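Local coordinates for protein probable translation initiation factor eIF-2B subunit gamma (Schizosaccharomyces pombe, PDB 5B04) that forms part of the eIF2B complex, which catalyses the exchange of GDP for GTP on the gamma subunit of translation initiation factor eIF2, at residues S238-F243 and A323-N328; T202-Y207 and L312-G317; L51-G56 and E427-V432. The protein carries 3 engineered substitutions. All blocks are in the same frame, centred on the assembly; numbering follows the deposited sequence.

Contact 1: residues S238-F243 and A323-N328; sequences SDAHIF and ANNLPN
A240 and N325 mark the closest backbone approach, their CA atoms 4.8 Å apart, where strand residues 238-243 meet the loop 323-328 almost at a right angle (96° between the end-to-end directions). The loop therefore runs across the strand and does not pair with it, and contact falls to the side chains of N324, N325 and L326. N325 carries the one hydrogen bond: S238 OG donates to N325 OD1 over 3.0 Å, coming in beside the carbonyl oxygen and tilted 33° from the carbonyl plane. S238 aims its hydroxyl at the loop by setting OG between its backbone N and carbonyl carbon (chi1 60°). An alanine in place of N325 would probably leave the S238 hydroxyl without this acceptor and open a gap between strand and loop. The strand concerned, 230-245, lies between strands 170-176 and 142-147 in the mixed sheet of the nucleotidyltransferase-like, GT-A type domain; its regular course is interrupted here, H241 taking up a left-handed helical backbone conformation. L326 packs at this break. Its branch carbon CG sits 3.9 Å from D239 O, while the methyl CD2 touches H241 CB at 4.0 Å. The H241 side chain also rests on S147, at the end of the adjoining strand 142-147. At the other end of the contact I242 and N324 approach from opposite directions, the methyl CD1 of I242 packing toward the side-chain amide of N324, whose exact placing is uncertain. The loop is also tied to the neighbouring strand 170-176, where S175 OG is hydrogen-bonded to N324 O, and the N324 side chain rests on V173.

Contact 2: residues T202-Y207 and L312-G317; sequences TSRLLY and LIAKDG
R204 and D316 cross obliquely, the guanidinium and carboxylate planes turned only 17° from each other, yet their charged atoms do not meet: R204 NE stays 4.7 Å from D316 OD1. The arginine touches the carboxylate with its aliphatic part, CG lying 3.3 Å from D316 OD1. The arginine chain then bends at chi3, and A314 CB comes over one face of the guanidinium, 4.2 Å above the plane and displaced toward its rim. D316 holds its carboxylate on the S203-R204 side by placing CG anti to the carbonyl carbon (chi1 -69°). Its second oxygen, OD2, approaches S203 OG to 3.1 Å and forms a salt bridge with K162, whose NZ is also hydrogen-bonded to that serine hydroxyl. A further carboxylate, that of D166, lies close to OD2, so the lysine probably offsets a local build-up of negative charge. The backbones meet in a single beta bridge, R204 with D316, the two short strands crossing at 93°. G317 N donates to S203 O over 3.0 Å and L205 N to K315 O over 2.7 Å. The bridge links two strands of one mixed sheet: 204-207 pairs antiparallel with 196-199, and 315-319 runs parallel to 170-176. S203 and R204 together face E199 in a G1 beta bulge, with S203 in the positive-phi conformation expected of the first bulge residue. Beyond the bridge, L205 points toward the other segment; its CD2 comes within 4.5 Å of K315 CE, an approach between aliphatic groups. The lysine then carries NZ onward to a hydrogen bond with L266 O, and the leucine also packs on L266, Y174 and the hairpin residues I196 and I198.

Contact 3: residues L51-G56 and E427-V432; sequences LYPLTG and ECEIGV
The pyrrolidine ring of P53 meets E429 through CB and CG, while the carboxylate of the glutamate takes no part in the touch. P53 CG lies 3.6 Å from E429 CB, and the ring carbon CB is 3.8 Å from the same atom, so the proline rests on the base of the acidic side chain. With CG anti to its carbonyl carbon and beside the backbone N (chi1 -75°), the glutamate brings that atom loosely up to the methyl CD1 of L54, at 4.5 Å; beyond CG the chain bends. The carbonyl oxygens of P53 and L54 meet the end of the other segment: P53 O stands 3.2 Å from G431 CA, and L54 O is 3.5 Å from V432 CG2. No hydrogen bond crosses; within the loop, a backbone bond from T55 N to L51 O closes 51-56 into a compact turn. L54 also packs on F330 and I412, and P53 on E445. The loop follows the first strand of the nucleotidyltransferase-like domain, 39-45, and strand 429-430 pairs with 412-413 as the last of four short parallel strands. The arrangement is thus an interdomain one, a loop of the GT-A type domain packed against a terminal coil of the left-handed parallel beta-helix built from hexapeptide repeats.

From the N terminus the chain first passes 51-56, which opens the loop that contact 3 closes only at 427-432; contacts 1 and 2 are both nested inside it. Next come 202-207 and 238-243, then their partners 312-317 and 323-328 in the same order, so contacts 2 and 1 alternate and their loops cross. These two contacts share the mixed sheet of the nucleotidyltransferase-like domain, with centres 19 Å apart. Contact 3 joins that domain to the beta-helix, and lies across the chain's centre from contact 2. It adjoins contact 1 directly: N328 O packs 3.4 Å from L51 CG.

Contact 1: residues S238-F243 and A323-N328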
# COMPACT_ATOMS: atom_id res chain seq x y z
N SER E 238 22.55 56.55 -13.91
CA SER E 238 23.55 57.09 -14.80
C SER E 238 24.25 55.95 -15.52
O SER E 238 24.35 54.84 -14.99
CB SER E 238 24.57 57.94 -14.03
OG SER E 238 25.24 57.17 -13.05
N ASP E 239 24.71 56.20 -16.74
CA ASP E 239 25.36 55.16 -17.53
C ASP E 239 26.74 54.82 -16.97
O ASP E 239 27.56 55.71 -16.77
CB ASP E 239 25.47 55.58 -18.99
CG ASP E 239 26.16 54.54 -19.85
OD1 ASP E 239 25.93 53.33 -19.62
OD2 ASP E 239 26.94 54.92 -20.74
N ALA E 240 26.97 53.54 -16.74
CA ALA E 240 28.26 53.07 -16.25
C ALA E 240 29.21 52.82 -17.41
O ALA E 240 30.32 52.31 -17.23
CB ALA E 240 28.10 51.82 -15.41
N HIS E 241 28.76 53.19 -18.61
CA HIS E 241 29.47 52.96 -19.86
C HIS E 241 29.98 51.52 -20.00
O HIS E 241 31.03 51.28 -20.58
CB HIS E 241 30.64 53.93 -20.02
CG HIS E 241 31.03 54.20 -21.44
ND1 HIS E 241 31.95 53.44 -22.12
CD2 HIS E 241 30.61 55.15 -22.31
CE1 HIS E 241 32.09 53.91 -23.34
NE2 HIS E 241 31.29 54.95 -23.48
N ILE E 242 29.22 50.58 -19.45
CA ILE E 242 29.47 49.17 -19.70
C ILE E 242 28.51 48.70 -20.77
O ILE E 242 27.29 48.75 -20.59
CB ILE E 242 29.28 48.31 -18.45
CG1 ILE E 242 29.95 48.93 -17.23
CG2 ILE E 242 29.80 46.89 -18.70
CD1 ILE E 242 29.56 48.24 -15.95
N PHE E 243 29.05 48.25 -21.89
CA PHE E 243 28.22 47.79 -22.99
C PHE E 243 28.73 46.46 -23.52
O PHE E 243 29.92 46.16 -23.45
CB PHE E 243 28.19 48.82 -24.11
CG PHE E 243 27.66 50.16 -23.69
CD1 PHE E 243 26.31 50.43 -23.75
CD2 PHE E 243 28.52 51.13 -23.21
CE1 PHE E 243 25.82 51.65 -23.36
CE2 PHE E 243 28.03 52.36 -22.82
CZ PHE E 243 26.68 52.61 -22.88
N ALA E 323 28.77 50.00 -5.91
CA ALA E 323 30.11 50.02 -6.46
C ALA E 323 30.42 50.33 -7.89
O ALA E 323 31.59 50.41 -8.22
CB ALA E 323 30.74 48.69 -6.07
N ASN E 324 29.42 50.54 -8.74
CA ASN E 324 29.74 50.86 -10.13
C ASN E 324 29.21 52.14 -10.74
O ASN E 324 28.04 52.31 -11.01
CB ASN E 324 29.59 49.62 -11.02
CG ASN E 324 28.53 49.74 -12.10
OD1 ASN E 324 28.55 50.66 -12.89
ND2 ASN E 324 27.63 48.81 -12.13
N ASN E 325 30.16 52.98 -11.06
CA ASN E 325 30.01 54.17 -11.90
C ASN E 325 31.35 54.64 -12.46
O ASN E 325 32.33 53.89 -12.44
CB ASN E 325 29.33 55.31 -11.13
CG ASN E 325 27.86 55.45 -11.49
OD1 ASN E 325 27.45 55.14 -12.61
ND2 ASN E 325 27.06 55.92 -10.54
N LEU E 326 31.36 55.80 -13.10
CA LEU E 326 32.54 56.27 -13.79
C LEU E 326 32.87 57.70 -13.52
O LEU E 326 31.99 58.50 -13.30
CB LEU E 326 32.43 56.06 -15.30
CG LEU E 326 31.28 56.58 -16.14
CD1 LEU E 326 30.62 57.78 -15.51
CD2 LEU E 326 31.70 56.88 -17.56
N PRO E 327 34.24 58.01 -13.54
CA PRO E 327 34.51 59.43 -13.44
C PRO E 327 34.86 60.06 -14.76
O PRO E 327 35.97 59.96 -15.22
CB PRO E 327 35.74 59.46 -12.57
CG PRO E 327 36.56 58.39 -13.10
CD PRO E 327 35.62 57.33 -13.56
N ASN E 328 33.89 60.75 -15.34
CA ASN E 328 34.12 61.63 -16.46
C ASN E 328 34.14 63.06 -15.97
O ASN E 328 34.89 63.87 -16.45
CB ASN E 328 33.04 61.46 -17.50
CG ASN E 328 31.70 61.12 -16.90
OD1 ASN E 328 31.63 60.82 -15.72
ND2 ASN E 328 30.66 61.14 -17.69

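Contact 2: residues T202-Y207 and L312-G317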
# COMPACT_ATOMS: atom_id res chain seq x y z
N THR E 202 10.49 42.41 -18.81
CA THR E 202 11.51 42.00 -19.78
C THR E 202 12.89 42.62 -19.59
O THR E 202 13.84 42.24 -20.28
CB THR E 202 11.04 42.33 -21.21
OG1 THR E 202 10.88 43.75 -21.35
CG2 THR E 202 9.71 41.65 -21.50
N SER E 203 13.01 43.56 -18.65
CA SER E 203 14.25 44.29 -18.41
C SER E 203 14.77 44.96 -19.68
O SER E 203 15.95 45.28 -19.79
CB SER E 203 15.33 43.37 -17.83
OG SER E 203 15.77 42.41 -18.78
N ARG E 204 13.87 45.16 -20.64
CA ARG E 204 14.24 45.75 -21.92
C ARG E 204 14.15 47.27 -21.88
O ARG E 204 13.15 47.83 -21.43
CB ARG E 204 13.35 45.22 -23.04
CG ARG E 204 13.55 43.75 -23.37
CD ARG E 204 12.96 43.42 -24.73
NE ARG E 204 12.78 44.64 -25.53
CZ ARG E 204 11.96 44.74 -26.56
NH1 ARG E 204 11.22 43.71 -26.93
NH2 ARG E 204 11.87 45.89 -27.22
N LEU E 205 15.20 47.92 -22.35
CA LEU E 205 15.26 49.37 -22.38
C LEU E 205 14.22 49.94 -23.34
O LEU E 205 14.05 49.43 -24.45
CB LEU E 205 16.66 49.83 -22.79
CG LEU E 205 16.91 51.32 -22.73
CD1 LEU E 205 17.62 51.71 -21.43
CD2 LEU E 205 17.72 51.71 -23.93
N LEU E 206 13.53 50.99 -22.92
CA LEU E 206 12.47 51.58 -23.73
C LEU E 206 12.71 53.06 -24.02
O LEU E 206 12.55 53.51 -25.16
CB LEU E 206 11.11 51.39 -23.05
CG LEU E 206 10.55 49.97 -23.20
CD1 LEU E 206 9.28 49.81 -22.39
CD2 LEU E 206 10.30 49.66 -24.66
N TYR E 207 13.08 53.83 -23.00
CA TYR E 207 13.46 55.22 -23.20
C TYR E 207 14.82 55.48 -22.57
O TYR E 207 15.12 54.97 -21.49
CB TYR E 207 12.42 56.17 -22.60
CG TYR E 207 12.48 57.56 -23.19
CD1 TYR E 207 13.44 58.47 -22.75
CD2 TYR E 207 11.61 57.96 -24.18
CE1 TYR E 207 13.51 59.74 -23.28
CE2 TYR E 207 11.67 59.23 -24.72
CZ TYR E 207 12.62 60.12 -24.27
OH TYR E 207 12.68 61.38 -24.81
N LEU E 312 13.63 39.80 -33.92
CA LEU E 312 13.39 41.21 -33.69
C LEU E 312 14.45 41.78 -32.75
O LEU E 312 14.77 41.17 -31.72
CB LEU E 312 11.99 41.45 -33.11
CG LEU E 312 10.87 40.49 -33.55
CD1 LEU E 312 9.59 40.80 -32.79
CD2 LEU E 312 10.64 40.56 -35.05
N ILE E 313 14.99 42.94 -33.10
CA ILE E 313 16.03 43.61 -32.33
C ILE E 313 15.57 43.84 -30.88
O ILE E 313 14.38 43.92 -30.61
CB ILE E 313 16.43 44.95 -32.99
CG1 ILE E 313 17.70 45.53 -32.37
CG2 ILE E 313 15.28 45.95 -32.93
CD1 ILE E 313 18.33 46.64 -33.19
N ALA E 314 16.52 43.92 -29.95
CA ALA E 314 16.19 44.10 -28.54
C ALA E 314 17.38 44.61 -27.73
O ALA E 314 18.52 44.25 -28.00
CB ALA E 314 15.68 42.79 -27.94
N LYS E 315 17.09 45.45 -26.74
CA LYS E 315 18.13 45.96 -25.86
C LYS E 315 17.69 46.00 -24.41
O LYS E 315 16.59 46.45 -24.09
CB LYS E 315 18.57 47.34 -26.30
CG LYS E 315 19.57 47.28 -27.40
CD LYS E 315 19.58 48.56 -28.15
CE LYS E 315 19.97 49.70 -27.25
NZ LYS E 315 21.00 50.47 -27.97
N ASP E 316 18.56 45.52 -23.53
CA ASP E 316 18.24 45.40 -22.12
C ASP E 316 19.13 46.27 -21.26
O ASP E 316 20.30 46.50 -21.58
CB ASP E 316 18.36 43.94 -21.68
CG ASP E 316 17.29 43.05 -22.28
OD1 ASP E 316 16.82 43.36 -23.39
OD2 ASP E 316 16.93 42.04 -21.64
N GLY E 317 18.57 46.77 -20.17
CA GLY E 317 19.33 47.50 -19.19
C GLY E 317 19.49 46.66 -17.94
O GLY E 317 18.64 45.82 -17.64

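Contact 3: residues L51-G56 and E427-V432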
# COMPACT_ATOMS: atom_id res chain seq x y z
N LEU E 51 37.37 66.88 -17.35
CA LEU E 51 38.42 67.01 -16.34
C LEU E 51 39.51 67.98 -16.80
O LEU E 51 40.68 67.61 -16.89
CB LEU E 51 39.05 65.65 -16.04
CG LEU E 51 38.12 64.51 -15.60
CD1 LEU E 51 38.37 63.27 -16.46
CD2 LEU E 51 38.34 64.18 -14.13
N TYR E 52 39.12 69.22 -17.08
CA TYR E 52 40.00 70.18 -17.76
C TYR E 52 41.35 70.44 -17.08
O TYR E 52 42.39 70.32 -17.74
CB TYR E 52 39.28 71.52 -17.96
CG TYR E 52 40.23 72.63 -18.36
CD1 TYR E 52 40.78 72.67 -19.63
CD2 TYR E 52 40.58 73.63 -17.46
CE1 TYR E 52 41.65 73.67 -20.00
CE2 TYR E 52 41.46 74.63 -17.82
CZ TYR E 52 41.99 74.65 -19.09
OH TYR E 52 42.86 75.65 -19.46
N PRO E 53 41.36 70.83 -15.79
CA PRO E 53 42.67 71.17 -15.22
C PRO E 53 43.61 69.98 -15.17
O PRO E 53 44.83 70.13 -15.28
CB PRO E 53 42.33 71.65 -13.80
CG PRO E 53 40.87 71.95 -13.83
CD PRO E 53 40.29 70.96 -14.78
N LEU E 54 43.04 68.79 -15.04
CA LEU E 54 43.80 67.56 -14.89
C LEU E 54 44.32 67.03 -16.23
O LEU E 54 45.40 66.45 -16.30
CB LEU E 54 42.95 66.48 -14.21
CG LEU E 54 42.70 66.53 -12.70
CD1 LEU E 54 41.95 67.78 -12.27
CD2 LEU E 54 41.93 65.29 -12.26
N THR E 55 43.55 67.25 -17.29
CA THR E 55 43.81 66.59 -18.57
C THR E 55 44.18 67.53 -19.72
O THR E 55 43.75 67.31 -20.85
CB THR E 55 42.60 65.76 -19.02
OG1 THR E 55 41.43 66.59 -19.04
CG2 THR E 55 42.37 64.60 -18.08
N GLY E 56 44.97 68.55 -19.44
CA GLY E 56 45.42 69.44 -20.49
C GLY E 56 46.77 69.02 -21.03
O GLY E 56 47.13 69.33 -22.17
N GLU E 427 39.42 74.09 -2.08
CA GLU E 427 38.58 73.61 -3.18
C GLU E 427 39.11 74.08 -4.52
O GLU E 427 38.39 74.69 -5.31
CB GLU E 427 37.13 74.06 -2.98
CG GLU E 427 36.51 73.57 -1.68
CD GLU E 427 35.25 74.31 -1.31
OE1 GLU E 427 34.79 75.16 -2.11
OE2 GLU E 427 34.71 74.06 -0.21
N CYS E 428 40.39 73.80 -4.77
CA CYS E 428 41.06 74.28 -5.97
C CYS E 428 41.69 73.18 -6.80
O CYS E 428 42.37 72.30 -6.27
CB CYS E 428 42.15 75.27 -5.59
SG CYS E 428 41.53 76.84 -5.14
N GLU E 429 41.47 73.23 -8.11
CA GLU E 429 42.11 72.30 -9.02
C GLU E 429 43.44 72.86 -9.51
O GLU E 429 43.48 73.82 -10.29
CB GLU E 429 41.21 71.99 -10.22
CG GLU E 429 40.05 71.05 -9.91
CD GLU E 429 38.85 71.76 -9.32
OE1 GLU E 429 38.55 72.89 -9.77
OE2 GLU E 429 38.20 71.20 -8.42
N ILE E 430 44.53 72.27 -9.04
CA ILE E 430 45.86 72.68 -9.47
C ILE E 430 46.35 71.75 -10.57
O ILE E 430 46.79 70.63 -10.31
CB ILE E 430 46.86 72.67 -8.30
CG1 ILE E 430 46.31 73.49 -7.13
CG2 ILE E 430 48.21 73.21 -8.75
CD1 ILE E 430 47.09 73.32 -5.86
N GLY E 431 46.27 72.24 -11.81
CA GLY E 431 46.58 71.44 -12.98
C GLY E 431 48.02 70.99 -13.12
O GLY E 431 48.81 71.08 -12.18
N VAL E 432 48.36 70.51 -14.31
CA VAL E 432 49.67 69.90 -14.55
C VAL E 432 50.76 70.93 -14.84
O VAL E 432 50.57 71.85 -15.64
CB VAL E 432 49.62 68.91 -15.72
CG1 VAL E 432 50.93 68.14 -15.83
CG2 VAL E 432 48.45 67.95 -15.55